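PDB 3OYZ: malate synthase, which catalyses the magnesium-dependent Claisen condensation of acetyl-CoA with glyoxylate, then hydrolysis of malyl-CoA to malate and CoA, in the glyoxylate cycle. Local coordinates for residues F14-T19 against V45-N50; P83-H88 against H117-P122. All coordinates share one frame; numbering follows the deposited sequence.

Contact 1. Residues F14-T19 against V45-N50. With ACO (acetyl coenzyme *a), chain B.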
ATOM      1  N   PHE A  14      14.817   6.175 -18.568  1.00 34.20           N
ATOM      2  CA  PHE A  14      15.755   5.104 -18.281  1.00 34.35           C
ATOM      3  C   PHE A  14      15.531   4.247 -19.494  1.00 34.69           C
ATOM      4  O   PHE A  14      14.534   3.509 -19.572  1.00 34.73           O
ATOM      5  CB  PHE A  14      15.262   4.411 -16.957  1.00 34.35           C
ATOM      6  CG  PHE A  14      16.063   3.221 -16.505  1.00 32.34           C
ATOM      7  CD1 PHE A  14      17.103   3.349 -15.590  1.00 29.61           C
ATOM      8  CD2 PHE A  14      15.652   1.954 -16.859  1.00 32.31           C
ATOM      9  CE1 PHE A  14      17.826   2.241 -15.162  1.00 31.77           C
ATOM     10  CE2 PHE A  14      16.319   0.845 -16.401  1.00 33.89           C
ATOM     11  CZ  PHE A  14      17.402   0.960 -15.538  1.00 30.39           C
ATOM     12  N   PHE A  15      16.443   4.295 -20.472  1.00 35.93           N
ATOM     13  CA  PHE A  15      16.165   3.599 -21.760  1.00 34.41           C
ATOM     14  C   PHE A  15      17.017   2.377 -21.978  1.00 32.60           C
ATOM     15  O   PHE A  15      18.220   2.552 -21.966  1.00 34.29           O
ATOM     16  CB  PHE A  15      16.641   4.598 -22.855  1.00 37.07           C
ATOM     17  CG  PHE A  15      16.475   4.144 -24.298  1.00 34.13           C
ATOM     18  CD1 PHE A  15      15.395   3.384 -24.709  1.00 30.24           C
ATOM     19  CD2 PHE A  15      17.354   4.648 -25.284  1.00 42.79           C
ATOM     20  CE1 PHE A  15      15.246   2.963 -26.073  1.00 39.57           C
ATOM     21  CE2 PHE A  15      17.214   4.278 -26.654  1.00 40.19           C
ATOM     22  CZ  PHE A  15      16.134   3.458 -27.047  1.00 38.45           C
ATOM     23  N   THR A  16      16.490   1.173 -22.145  1.00 33.50           N
ATOM     24  CA  THR A  16      17.378   0.049 -22.369  1.00 35.64           C
ATOM     25  C   THR A  16      17.549  -0.267 -23.882  1.00 39.40           C
ATOM     26  O   THR A  16      16.559  -0.233 -24.623  1.00 40.59           O
ATOM     27  CB  THR A  16      16.788  -1.212 -21.772  1.00 35.44           C
ATOM     28  OG1 THR A  16      15.391  -1.146 -22.046  1.00 36.62           O
ATOM     29  CG2 THR A  16      16.992  -1.205 -20.159  1.00 32.22           C
ATOM     30  N   SER A  17      18.742  -0.730 -24.267  1.00 40.20           N
ATOM     31  CA  SER A  17      19.028  -1.188 -25.643  1.00 41.24           C
ATOM     32  C   SER A  17      19.675  -2.573 -25.660  1.00 41.74           C
ATOM     33  O   SER A  17      20.613  -2.842 -24.927  1.00 42.03           O
ATOM     34  CB  SER A  17      19.990  -0.206 -26.307  1.00 36.83           C
ATOM     35  OG  SER A  17      19.359   1.070 -26.405  1.00 41.67           O
ATOM     36  N   PRO A  18      19.215  -3.490 -26.516  1.00 43.06           N
ATOM     37  CA  PRO A  18      19.896  -4.794 -26.546  1.00 43.47           C
ATOM     38  C   PRO A  18      21.375  -4.628 -26.919  1.00 44.77           C
ATOM     39  O   PRO A  18      21.718  -3.736 -27.691  1.00 46.43           O
ATOM     40  CB  PRO A  18      19.136  -5.578 -27.612  1.00 43.33           C
ATOM     41  CG  PRO A  18      17.823  -4.896 -27.693  1.00 42.23           C
ATOM     42  CD  PRO A  18      18.056  -3.431 -27.421  1.00 43.42           C
ATOM     43  N   THR A  19      22.287  -5.404 -26.344  1.00 43.26           N
ATOM     44  CA  THR A  19      23.701  -5.118 -26.555  1.00 43.63           C
ATOM     45  C   THR A  19      24.260  -5.937 -27.744  1.00 46.11           C
ATOM     46  O   THR A  19      25.332  -5.620 -28.257  1.00 46.59           O
ATOM     47  CB  THR A  19      24.485  -5.524 -25.314  1.00 43.04           C
ATOM     48  OG1 THR A  19      24.173  -6.909 -25.158  1.00 38.19           O
ATOM     49  CG2 THR A  19      23.935  -4.772 -24.097  1.00 40.66           C
ATOM     50  N   VAL A  45      19.150   8.594 -18.693  1.00 36.26           N
ATOM     51  CA  VAL A  45      19.959   7.436 -18.285  1.00 34.49           C
ATOM     52  C   VAL A  45      19.790   6.439 -19.377  1.00 33.72           C
ATOM     53  O   VAL A  45      18.692   6.034 -19.722  1.00 35.27           O
ATOM     54  CB  VAL A  45      19.541   6.817 -16.852  1.00 33.51           C
ATOM     55  CG1 VAL A  45      20.181   5.497 -16.695  1.00 33.72           C
ATOM     56  CG2 VAL A  45      20.141   7.659 -15.801  1.00 31.85           C
ATOM     57  N   TRP A  46      20.920   6.002 -19.923  1.00 34.58           N
ATOM     58  CA  TRP A  46      20.852   5.054 -20.988  1.00 34.50           C
ATOM     59  C   TRP A  46      21.419   3.739 -20.485  1.00 29.92           C
ATOM     60  O   TRP A  46      22.480   3.728 -19.890  1.00 34.08           O
ATOM     61  CB  TRP A  46      21.708   5.570 -22.191  1.00 33.71           C
ATOM     62  CG  TRP A  46      21.727   4.538 -23.298  1.00 37.53           C
ATOM     63  CD1 TRP A  46      20.682   3.774 -23.732  1.00 40.96           C
ATOM     64  CD2 TRP A  46      22.860   4.131 -24.073  1.00 36.28           C
ATOM     65  NE1 TRP A  46      21.100   2.912 -24.726  1.00 40.13           N
ATOM     66  CE2 TRP A  46      22.443   3.092 -24.917  1.00 36.72           C
ATOM     67  CE3 TRP A  46      24.205   4.567 -24.137  1.00 36.93           C
ATOM     68  CZ2 TRP A  46      23.292   2.514 -25.895  1.00 37.97           C
ATOM     69  CZ3 TRP A  46      25.088   3.896 -25.027  1.00 38.53           C
ATOM     70  CH2 TRP A  46      24.611   2.900 -25.894  1.00 38.41           C
ATOM     71  N   VAL A  47      20.729   2.644 -20.730  1.00 33.62           N
ATOM     72  CA  VAL A  47      21.113   1.342 -20.191  1.00 35.08           C
ATOM     73  C   VAL A  47      21.409   0.315 -21.281  1.00 35.51           C
ATOM     74  O   VAL A  47      20.518  -0.404 -21.748  1.00 34.90           O
ATOM     75  CB  VAL A  47      19.942   0.858 -19.250  1.00 36.00           C
ATOM     76  CG1 VAL A  47      20.306  -0.424 -18.528  1.00 33.29           C
ATOM     77  CG2 VAL A  47      19.677   1.974 -18.250  1.00 33.03           C
ATOM     78  N   PRO A  48      22.686   0.192 -21.681  1.00 35.51           N
ATOM     79  CA  PRO A  48      22.893  -0.976 -22.519  1.00 36.37           C
ATOM     80  C   PRO A  48      22.598  -2.249 -21.741  1.00 37.80           C
ATOM     81  O   PRO A  48      23.263  -2.524 -20.741  1.00 40.14           O
ATOM     82  CB  PRO A  48      24.405  -0.948 -22.759  1.00 35.91           C
ATOM     83  CG  PRO A  48      24.788   0.517 -22.755  1.00 34.14           C
ATOM     84  CD  PRO A  48      23.847   1.121 -21.678  1.00 36.18           C
ATOM     85  N   ASP A  49      21.711  -3.069 -22.248  1.00 37.26           N
ATOM     86  CA  ASP A  49      21.147  -4.150 -21.488  1.00 36.99           C
ATOM     87  C   ASP A  49      21.621  -5.511 -21.837  1.00 36.46           C
ATOM     88  O   ASP A  49      20.966  -6.149 -22.639  1.00 37.62           O
ATOM     89  CB  ASP A  49      19.631  -4.058 -21.580  1.00 37.40           C
ATOM     90  CG  ASP A  49      18.913  -4.963 -20.616  1.00 38.07           C
ATOM     91  OD1 ASP A  49      19.578  -5.599 -19.786  1.00 36.56           O
ATOM     92  OD2 ASP A  49      17.680  -5.094 -20.765  1.00 40.94           O
ATOM     93  N   ASN A  50      22.628  -6.004 -21.112  1.00 35.04           N
ATOM     94  CA  ASN A  50      23.086  -7.362 -21.246  1.00 36.23           C
ATOM     95  C   ASN A  50      22.238  -8.451 -20.627  1.00 38.33           C
ATOM     96  O   ASN A  50      22.617  -9.626 -20.699  1.00 37.87           O
ATOM     97  CB  ASN A  50      24.532  -7.483 -20.758  1.00 36.87           C
ATOM     98  CG  ASN A  50      25.371  -8.408 -21.686  1.00 40.96           C
ATOM     99  OD1 ASN A  50      25.257  -8.340 -22.922  1.00 43.92           O
ATOM    100  ND2 ASN A  50      26.189  -9.255 -21.099  1.00 36.75           N
TER
HETATM  101  N1A ACO B 434      17.544   0.748 -28.539  1.00 53.78           N
HETATM  102  C2A ACO B 434      18.120   1.202 -29.669  1.00 55.80           C
HETATM  103  N3A ACO B 434      17.410   1.330 -30.803  1.00 55.93           N
HETATM  104  C4A ACO B 434      16.096   0.998 -30.896  1.00 51.48           C
HETATM  105  C5A ACO B 434      15.437   0.500 -29.669  1.00 52.58           C
HETATM  106  C6A ACO B 434      16.255   0.347 -28.451  1.00 49.84           C
HETATM  107  N6A ACO B 434      15.622  -0.160 -27.361  1.00 41.53           N
HETATM  108  N7A ACO B 434      14.161   0.232 -29.975  1.00 51.44           N
HETATM  109  C8A ACO B 434      14.008   0.511 -31.291  1.00 52.36           C
HETATM  110  N9A ACO B 434      15.132   1.010 -31.823  1.00 54.36           N
HETATM  111  C1B ACO B 434      15.256   1.438 -33.253  1.00 55.72           C
HETATM  112  C2B ACO B 434      14.466   0.451 -34.104  1.00 56.80           C
HETATM  113  O2B ACO B 434      15.302  -0.663 -34.411  1.00 53.85           O
HETATM  114  C3B ACO B 434      14.064   1.283 -35.306  1.00 57.48           C
HETATM  115  O3B ACO B 434      15.270   1.323 -36.074  1.00 66.57           O
HETATM  116  P3B ACO B 434      15.382   1.590 -37.696  1.00 68.62           P
HETATM  117  O7A ACO B 434      15.843   3.038 -37.661  1.00 59.08           O
HETATM  118  O8A ACO B 434      13.962   1.297 -38.135  1.00 62.26           O
HETATM  119  O9A ACO B 434      16.374   0.587 -38.241  1.00 63.28           O
HETATM  120  C4B ACO B 434      13.804   2.642 -34.679  1.00 60.24           C
HETATM  121  O4B ACO B 434      14.649   2.715 -33.522  1.00 61.14           O
HETATM  122  C5B ACO B 434      12.361   2.780 -34.207  1.00 59.85           C
HETATM  123  O5B ACO B 434      11.976   1.513 -33.673  1.00 57.79           O
HETATM  124  P1A ACO B 434      10.449   1.151 -33.338  1.00 61.45           P
HETATM  125  O1A ACO B 434       9.558   1.023 -34.532  1.00 64.37           O
HETATM  126  O2A ACO B 434      10.027   2.219 -32.371  1.00 62.49           O
HETATM  127  O3A ACO B 434      10.372  -0.255 -32.576  1.00 61.06           O
HETATM  128  P2A ACO B 434      10.578  -1.652 -33.332  1.00 60.67           P
HETATM  129  O4A ACO B 434      11.761  -1.291 -34.171  1.00 59.23           O
HETATM  130  O5A ACO B 434       9.202  -2.180 -33.681  1.00 59.56           O
HETATM  131  O6A ACO B 434      11.062  -2.723 -32.207  1.00 60.87           O
HETATM  132  CBP ACO B 434      11.335  -3.656 -29.947  1.00 52.29           C
HETATM  133  CCP ACO B 434      10.408  -2.959 -30.950  1.00 52.71           C
HETATM  134  CDP ACO B 434      11.812  -5.002 -30.489  1.00 50.23           C
HETATM  135  CEP ACO B 434      10.504  -3.934 -28.700  1.00 53.70           C
HETATM  136  CAP ACO B 434      12.591  -2.834 -29.632  1.00 47.03           C
HETATM  137  OAP ACO B 434      12.104  -1.523 -29.381  1.00 44.25           O
HETATM  138  C9P ACO B 434      13.354  -3.301 -28.409  1.00 51.07           C
HETATM  139  O9P ACO B 434      14.001  -4.353 -28.451  1.00 51.97           O
HETATM  140  N8P ACO B 434      13.250  -2.533 -27.312  1.00 50.03           N
HETATM  141  C7P ACO B 434      13.971  -2.915 -26.104  1.00 48.96           C
HETATM  142  C6P ACO B 434      13.353  -4.118 -25.375  1.00 49.60           C
HETATM  143  C5P ACO B 434      14.063  -4.177 -24.034  1.00 46.12           C
HETATM  144  O5P ACO B 434      14.918  -3.337 -23.759  1.00 45.07           O
HETATM  145  N4P ACO B 434      13.650  -5.135 -23.206  1.00 46.02           N
HETATM  146  C3P ACO B 434      14.161  -5.341 -21.862  1.00 43.71           C
HETATM  147  C2P ACO B 434      13.752  -4.208 -20.918  1.00 44.36           C
HETATM  148  S1P ACO B 434      12.208  -4.837 -20.327  1.00 49.96           S
HETATM  149  C   ACO B 434      12.486  -5.989 -19.129  1.00 49.65           C
HETATM  150  O   ACO B 434      13.561  -6.528 -18.952  1.00 49.96           O
HETATM  151  CH3 ACO B 434      11.306  -6.382 -18.294  1.00 48.62           C
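F14 to S17 pair in register with V45 to P48 as neighbouring parallel strands, their axes 4.5 Å apart and 27° off parallel. Four backbone hydrogen bonds zip them together: F15 N to V45 O, V47 N to F15 O, S17 N to V47 O and D49 N to S17 O. On the face carrying F14, T16 and V47, a valine methyl meets a ring. V47 CG2 sits over one face of the F14 ring, 3.7 Å from its centroid, as a CH-pi contact. T16 CG2 lies alongside the branches of V47. That leaves T16 OG1 to donate to the pantetheine carbonyl O5P of acetyl-CoA at 2.8 Å; W257 also bonds to this hydroxyl.

The other face holds F15, W46 and S17. W46 CG is anti to the backbone N (chi1 176°), and the indole edge points at S17. W46 NE1 reaches S17 OG at 3.0 Å, in the ring plane and nearly straight. S17 OG in turn donates to adenine N1A at 2.8 Å. W46 thus stands in the second shell and probably helps fix the rotation of S17. A phenylalanine in place of W46 would probably leave S17 OG without this donor and freer to turn from the adenine. Adenine N6A is read by T16 O at 2.9 Å.

Beyond the strands, T19 OG1 donates to N50 OD1 at 2.9 Å. The two strands belong to the beta-alpha-beta unit of strand 13-18, helix 29-36 and strand 45-49 in the TIM barrel, and their C-terminal ends form part of the acetyl-CoA pocket.

Contact 2. Residues P83-H88 against H117-P122. With ACO (acetyl coenzyme *a), chain B; PYR (pyruvic acid), chain C.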
ATOM      1  N   PRO A  83      25.215   0.419 -17.757  1.00 32.45           N
ATOM      2  CA  PRO A  83      24.764  -0.819 -18.358  1.00 32.14           C
ATOM      3  C   PRO A  83      24.141  -1.856 -17.382  1.00 34.07           C
ATOM      4  O   PRO A  83      24.557  -1.898 -16.205  1.00 35.56           O
ATOM      5  CB  PRO A  83      26.090  -1.443 -18.861  1.00 31.66           C
ATOM      6  CG  PRO A  83      27.008  -0.355 -19.074  1.00 31.40           C
ATOM      7  CD  PRO A  83      26.669   0.610 -17.911  1.00 35.22           C
ATOM      8  N   ARG A  84      23.187  -2.656 -17.822  1.00 31.96           N
ATOM      9  CA  ARG A  84      22.594  -3.690 -16.960  1.00 35.31           C
ATOM     10  C   ARG A  84      23.362  -4.995 -17.157  1.00 37.87           C
ATOM     11  O   ARG A  84      23.416  -5.514 -18.284  1.00 37.21           O
ATOM     12  CB  ARG A  84      21.082  -3.874 -17.215  1.00 33.34           C
ATOM     13  CG  ARG A  84      20.440  -5.047 -16.357  1.00 39.03           C
ATOM     14  CD  ARG A  84      18.972  -4.865 -16.142  1.00 38.13           C
ATOM     15  NE  ARG A  84      18.197  -5.251 -17.331  1.00 39.77           N
ATOM     16  CZ  ARG A  84      16.907  -5.555 -17.346  1.00 39.74           C
ATOM     17  NH1 ARG A  84      16.112  -5.582 -16.246  1.00 35.10           N
ATOM     18  NH2 ARG A  84      16.396  -5.930 -18.496  1.00 36.62           N
ATOM     19  N   MET A  85      23.869  -5.555 -16.049  1.00 36.57           N
ATOM     20  CA  MET A  85      24.557  -6.831 -16.005  1.00 36.65           C
ATOM     21  C   MET A  85      23.576  -7.941 -15.609  1.00 37.60           C
ATOM     22  O   MET A  85      22.494  -7.695 -15.027  1.00 34.63           O
ATOM     23  CB  MET A  85      25.699  -6.726 -14.975  1.00 35.06           C
ATOM     24  CG  MET A  85      26.551  -5.509 -15.282  1.00 43.39           C
ATOM     25  SD  MET A  85      27.790  -5.878 -16.612  1.00 43.59           S
ATOM     26  CE  MET A  85      26.821  -5.404 -18.032  1.00 38.39           C
ATOM     27  N   VAL A  86      23.995  -9.188 -15.771  1.00 34.73           N
ATOM     28  CA  VAL A  86      23.106 -10.241 -15.259  1.00 33.97           C
ATOM     29  C   VAL A  86      23.292 -10.390 -13.734  1.00 31.12           C
ATOM     30  O   VAL A  86      24.343 -10.002 -13.229  1.00 32.65           O
ATOM     31  CB  VAL A  86      23.288 -11.619 -15.932  1.00 36.78           C
ATOM     32  CG1 VAL A  86      22.899 -11.515 -17.417  1.00 37.34           C
ATOM     33  CG2 VAL A  86      24.737 -12.109 -15.810  1.00 36.56           C
ATOM     34  N   TRP A  87      22.257 -10.840 -13.044  1.00 31.88           N
ATOM     35  CA  TRP A  87      22.329 -11.110 -11.583  1.00 31.25           C
ATOM     36  C   TRP A  87      21.125 -11.933 -11.182  1.00 30.27           C
ATOM     37  O   TRP A  87      20.053 -11.908 -11.796  1.00 29.89           O
ATOM     38  CB  TRP A  87      22.347  -9.787 -10.788  1.00 32.25           C
ATOM     39  CG  TRP A  87      22.505  -9.910  -9.283  1.00 36.43           C
ATOM     40  CD1 TRP A  87      21.492 -10.048  -8.335  1.00 33.97           C
ATOM     41  CD2 TRP A  87      23.750  -9.908  -8.563  1.00 29.88           C
ATOM     42  NE1 TRP A  87      22.069 -10.117  -7.075  1.00 30.26           N
ATOM     43  CE2 TRP A  87      23.429 -10.000  -7.184  1.00 30.26           C
ATOM     44  CE3 TRP A  87      25.092  -9.787  -8.955  1.00 31.69           C
ATOM     45  CZ2 TRP A  87      24.407 -10.010  -6.192  1.00 31.29           C
ATOM     46  CZ3 TRP A  87      26.090  -9.788  -7.974  1.00 33.06           C
ATOM     47  CH2 TRP A  87      25.722 -10.025  -6.620  1.00 34.38           C
ATOM     48  N   HIS A  88      21.247 -12.727 -10.122  1.00 29.47           N
ATOM     49  CA  HIS A  88      19.982 -13.205  -9.600  1.00 29.83           C
ATOM     50  C   HIS A  88      20.264 -13.619  -8.149  1.00 30.31           C
ATOM     51  O   HIS A  88      21.223 -14.328  -7.850  1.00 31.36           O
ATOM     52  CB  HIS A  88      19.421 -14.427 -10.367  1.00 28.69           C
ATOM     53  CG  HIS A  88      17.963 -14.668 -10.147  1.00 31.12           C
ATOM     54  ND1 HIS A  88      17.467 -15.148  -8.945  1.00 30.53           N
ATOM     55  CD2 HIS A  88      16.899 -14.562 -10.992  1.00 31.70           C
ATOM     56  CE1 HIS A  88      16.156 -15.305  -9.056  1.00 30.05           C
ATOM     57  NE2 HIS A  88      15.795 -14.986 -10.286  1.00 35.44           N
ATOM     58  N   HIS A 117      28.857   5.666 -15.702  1.00 36.31           N
ATOM     59  CA  HIS A 117      28.642   6.213 -14.384  1.00 36.95           C
ATOM     60  C   HIS A 117      28.290   5.103 -13.355  1.00 36.32           C
ATOM     61  O   HIS A 117      28.294   5.421 -12.161  1.00 36.95           O
ATOM     62  CB  HIS A 117      27.456   7.169 -14.413  1.00 36.70           C
ATOM     63  CG  HIS A 117      27.830   8.606 -14.647  1.00 42.53           C
ATOM     64  ND1 HIS A 117      28.253   9.072 -15.880  1.00 44.91           N
ATOM     65  CD2 HIS A 117      27.758   9.685 -13.838  1.00 45.89           C
ATOM     66  CE1 HIS A 117      28.479  10.373 -15.803  1.00 48.32           C
ATOM     67  NE2 HIS A 117      28.179  10.770 -14.575  1.00 52.12           N
ATOM     68  N   GLY A 118      27.852   3.928 -13.804  1.00 36.65           N
ATOM     69  CA  GLY A 118      27.529   2.828 -12.850  1.00 33.13           C
ATOM     70  C   GLY A 118      26.870   1.684 -13.573  1.00 35.83           C
ATOM     71  O   GLY A 118      26.959   1.566 -14.821  1.00 33.36           O
ATOM     72  N   PHE A 119      26.304   0.727 -12.825  1.00 30.29           N
ATOM     73  CA  PHE A 119      25.749  -0.456 -13.442  1.00 32.29           C
ATOM     74  C   PHE A 119      24.386  -0.694 -12.766  1.00 33.52           C
ATOM     75  O   PHE A 119      24.155  -0.219 -11.634  1.00 33.05           O
ATOM     76  CB  PHE A 119      26.650  -1.679 -13.251  1.00 33.81           C
ATOM     77  CG  PHE A 119      27.933  -1.671 -14.094  1.00 31.64           C
ATOM     78  CD1 PHE A 119      27.895  -2.172 -15.374  1.00 37.37           C
ATOM     79  CD2 PHE A 119      29.121  -1.119 -13.611  1.00 38.05           C
ATOM     80  CE1 PHE A 119      29.027  -2.099 -16.195  1.00 37.53           C
ATOM     81  CE2 PHE A 119      30.274  -1.117 -14.377  1.00 38.45           C
ATOM     82  CZ  PHE A 119      30.184  -1.569 -15.713  1.00 34.02           C
ATOM     83  N   VAL A 120      23.529  -1.431 -13.455  1.00 32.90           N
ATOM     84  CA  VAL A 120      22.175  -1.698 -13.035  1.00 32.77           C
ATOM     85  C   VAL A 120      22.163  -3.213 -12.802  1.00 35.25           C
ATOM     86  O   VAL A 120      22.659  -4.003 -13.637  1.00 33.05           O
ATOM     87  CB  VAL A 120      21.144  -1.315 -14.110  1.00 35.70           C
ATOM     88  CG1 VAL A 120      19.752  -1.859 -13.722  1.00 33.39           C
ATOM     89  CG2 VAL A 120      21.160   0.200 -14.467  1.00 32.99           C
ATOM     90  N   ILE A 121      21.678  -3.596 -11.606  1.00 32.40           N
ATOM     91  CA  ILE A 121      21.584  -4.969 -11.126  1.00 32.66           C
ATOM     92  C   ILE A 121      20.136  -5.420 -10.976  1.00 30.26           C
ATOM     93  O   ILE A 121      19.331  -4.912 -10.147  1.00 29.62           O
ATOM     94  CB  ILE A 121      22.386  -5.118  -9.756  1.00 31.40           C
ATOM     95  CG1 ILE A 121      23.764  -4.454  -9.846  1.00 33.81           C
ATOM     96  CG2 ILE A 121      22.478  -6.567  -9.201  1.00 29.23           C
ATOM     97  CD1 ILE A 121      24.741  -5.041 -10.945  1.00 31.32           C
ATOM     98  N   PRO A 122      19.821  -6.460 -11.753  1.00 30.46           N
ATOM     99  CA  PRO A 122      18.487  -6.955 -11.762  1.00 29.60           C
ATOM    100  C   PRO A 122      18.331  -8.060 -10.697  1.00 29.62           C
ATOM    101  O   PRO A 122      19.284  -8.598 -10.180  1.00 31.49           O
ATOM    102  CB  PRO A 122      18.394  -7.591 -13.149  1.00 30.16           C
ATOM    103  CG  PRO A 122      19.771  -8.274 -13.258  1.00 29.98           C
ATOM    104  CD  PRO A 122      20.651  -7.117 -12.797  1.00 29.84           C
TER
HETATM  105  N1A ACO B 434      17.544   0.748 -28.539  1.00 53.78           N
HETATM  106  C2A ACO B 434      18.120   1.202 -29.669  1.00 55.80           C
HETATM  107  N3A ACO B 434      17.410   1.330 -30.803  1.00 55.93           N
HETATM  108  C4A ACO B 434      16.096   0.998 -30.896  1.00 51.48           C
HETATM  109  C5A ACO B 434      15.437   0.500 -29.669  1.00 52.58           C
HETATM  110  C6A ACO B 434      16.255   0.347 -28.451  1.00 49.84           C
HETATM  111  N6A ACO B 434      15.622  -0.160 -27.361  1.00 41.53           N
HETATM  112  N7A ACO B 434      14.161   0.232 -29.975  1.00 51.44           N
HETATM  113  C8A ACO B 434      14.008   0.511 -31.291  1.00 52.36           C
HETATM  114  N9A ACO B 434      15.132   1.010 -31.823  1.00 54.36           N
HETATM  115  C1B ACO B 434      15.256   1.438 -33.253  1.00 55.72           C
HETATM  116  C2B ACO B 434      14.466   0.451 -34.104  1.00 56.80           C
HETATM  117  O2B ACO B 434      15.302  -0.663 -34.411  1.00 53.85           O
HETATM  118  C3B ACO B 434      14.064   1.283 -35.306  1.00 57.48           C
HETATM  119  O3B ACO B 434      15.270   1.323 -36.074  1.00 66.57           O
HETATM  120  P3B ACO B 434      15.382   1.590 -37.696  1.00 68.62           P
HETATM  121  O7A ACO B 434      15.843   3.038 -37.661  1.00 59.08           O
HETATM  122  O8A ACO B 434      13.962   1.297 -38.135  1.00 62.26           O
HETATM  123  O9A ACO B 434      16.374   0.587 -38.241  1.00 63.28           O
HETATM  124  C4B ACO B 434      13.804   2.642 -34.679  1.00 60.24           C
HETATM  125  O4B ACO B 434      14.649   2.715 -33.522  1.00 61.14           O
HETATM  126  C5B ACO B 434      12.361   2.780 -34.207  1.00 59.85           C
HETATM  127  O5B ACO B 434      11.976   1.513 -33.673  1.00 57.79           O
HETATM  128  P1A ACO B 434      10.449   1.151 -33.338  1.00 61.45           P
HETATM  129  O1A ACO B 434       9.558   1.023 -34.532  1.00 64.37           O
HETATM  130  O2A ACO B 434      10.027   2.219 -32.371  1.00 62.49           O
HETATM  131  O3A ACO B 434      10.372  -0.255 -32.576  1.00 61.06           O
HETATM  132  P2A ACO B 434      10.578  -1.652 -33.332  1.00 60.67           P
HETATM  133  O4A ACO B 434      11.761  -1.291 -34.171  1.00 59.23           O
HETATM  134  O5A ACO B 434       9.202  -2.180 -33.681  1.00 59.56           O
HETATM  135  O6A ACO B 434      11.062  -2.723 -32.207  1.00 60.87           O
HETATM  136  CBP ACO B 434      11.335  -3.656 -29.947  1.00 52.29           C
HETATM  137  CCP ACO B 434      10.408  -2.959 -30.950  1.00 52.71           C
HETATM  138  CDP ACO B 434      11.812  -5.002 -30.489  1.00 50.23           C
HETATM  139  CEP ACO B 434      10.504  -3.934 -28.700  1.00 53.70           C
HETATM  140  CAP ACO B 434      12.591  -2.834 -29.632  1.00 47.03           C
HETATM  141  OAP ACO B 434      12.104  -1.523 -29.381  1.00 44.25           O
HETATM  142  C9P ACO B 434      13.354  -3.301 -28.409  1.00 51.07           C
HETATM  143  O9P ACO B 434      14.001  -4.353 -28.451  1.00 51.97           O
HETATM  144  N8P ACO B 434      13.250  -2.533 -27.312  1.00 50.03           N
HETATM  145  C7P ACO B 434      13.971  -2.915 -26.104  1.00 48.96           C
HETATM  146  C6P ACO B 434      13.353  -4.118 -25.375  1.00 49.60           C
HETATM  147  C5P ACO B 434      14.063  -4.177 -24.034  1.00 46.12           C
HETATM  148  O5P ACO B 434      14.918  -3.337 -23.759  1.00 45.07           O
HETATM  149  N4P ACO B 434      13.650  -5.135 -23.206  1.00 46.02           N
HETATM  150  C3P ACO B 434      14.161  -5.341 -21.862  1.00 43.71           C
HETATM  151  C2P ACO B 434      13.752  -4.208 -20.918  1.00 44.36           C
HETATM  152  S1P ACO B 434      12.208  -4.837 -20.327  1.00 49.96           S
HETATM  153  C   ACO B 434      12.486  -5.989 -19.129  1.00 49.65           C
HETATM  154  O   ACO B 434      13.561  -6.528 -18.952  1.00 49.96           O
HETATM  155  CH3 ACO B 434      11.306  -6.382 -18.294  1.00 48.62           C
HETATM  156  C   PYR C 435      11.108  -6.440 -15.612  1.00 38.18           C
HETATM  157  O   PYR C 435      11.301  -7.605 -15.121  1.00 39.37           O
HETATM  158  OXT PYR C 435       9.977  -5.834 -15.556  1.00 34.51           O
HETATM  159  CA  PYR C 435      12.234  -5.773 -16.096  1.00 48.55           C
HETATM  160  O3  PYR C 435      13.408  -6.337 -16.031  1.00 46.92           O
HETATM  161  CB  PYR C 435      12.114  -4.386 -16.609  1.00 49.87           C
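R84 and V120 face each other at a single backbone bridge. Its two hydrogen bonds lie on either side of R84: V120 N gives to P83 O at 3.0 Å, and M85 N gives to V120 O at 3.1 Å. M85 O fares differently. P122 CD and CG press against it, a proline ring has no N-H to offer, and this buried carbonyl has no hydrogen-bond partner.

The R84 chain runs past V120 CG1 and P122 CB, then bends at chi3 (78°) to present the guanidinium edge to both ligands. R84 NH1 donates to pyruvate O3 at 2.8 Å, and R84 NH2 to the thioester carbonyl O of acetyl-CoA at 2.9 Å. Both acceptors lie in the guanidinium plane. NH2 also makes salt bridges to D49 and E51, which probably hold the group in place. In this TIM barrel the bridge brings the loop after strand 80-81 against strand 118-121, beside the active site. R84 binds both acetyl-CoA and glyoxylate; pyruvate, bound here, probably stands in for glyoxylate.

Away from the ligands the side chains meet mainly through apolar atoms. I121 CG2 lies over one face of the W87 indole, 3.6 Å from the centroid of its five-membered ring. The indole N-H of W87 is satisfied by D129. M85 CG touches F119 CD1 at 3.6 Å, and M85 SD makes an oblique Met-aromatic contact with the F119 ring.

How the contacts relate
From the N terminus, strand 13-18 leads through helix 29-36 to strand 45-49, where contact 1 closes the first loop. Helix 59-73 and strand 80-81 follow. The chain then enters 83-88, passes through helix 92-105 and returns at 117-122, where contact 2 closes a second loop. The two loops run in series and neither encloses the other. Contact 1 joins the first two strands of the barrel; contact 2 joins the segment after the third to the fourth. They meet directly where P48 O probably accepts from R84 N. Both touch acetyl-CoA, contact 1 at its adenine and pantetheine, contact 2 at its thioester.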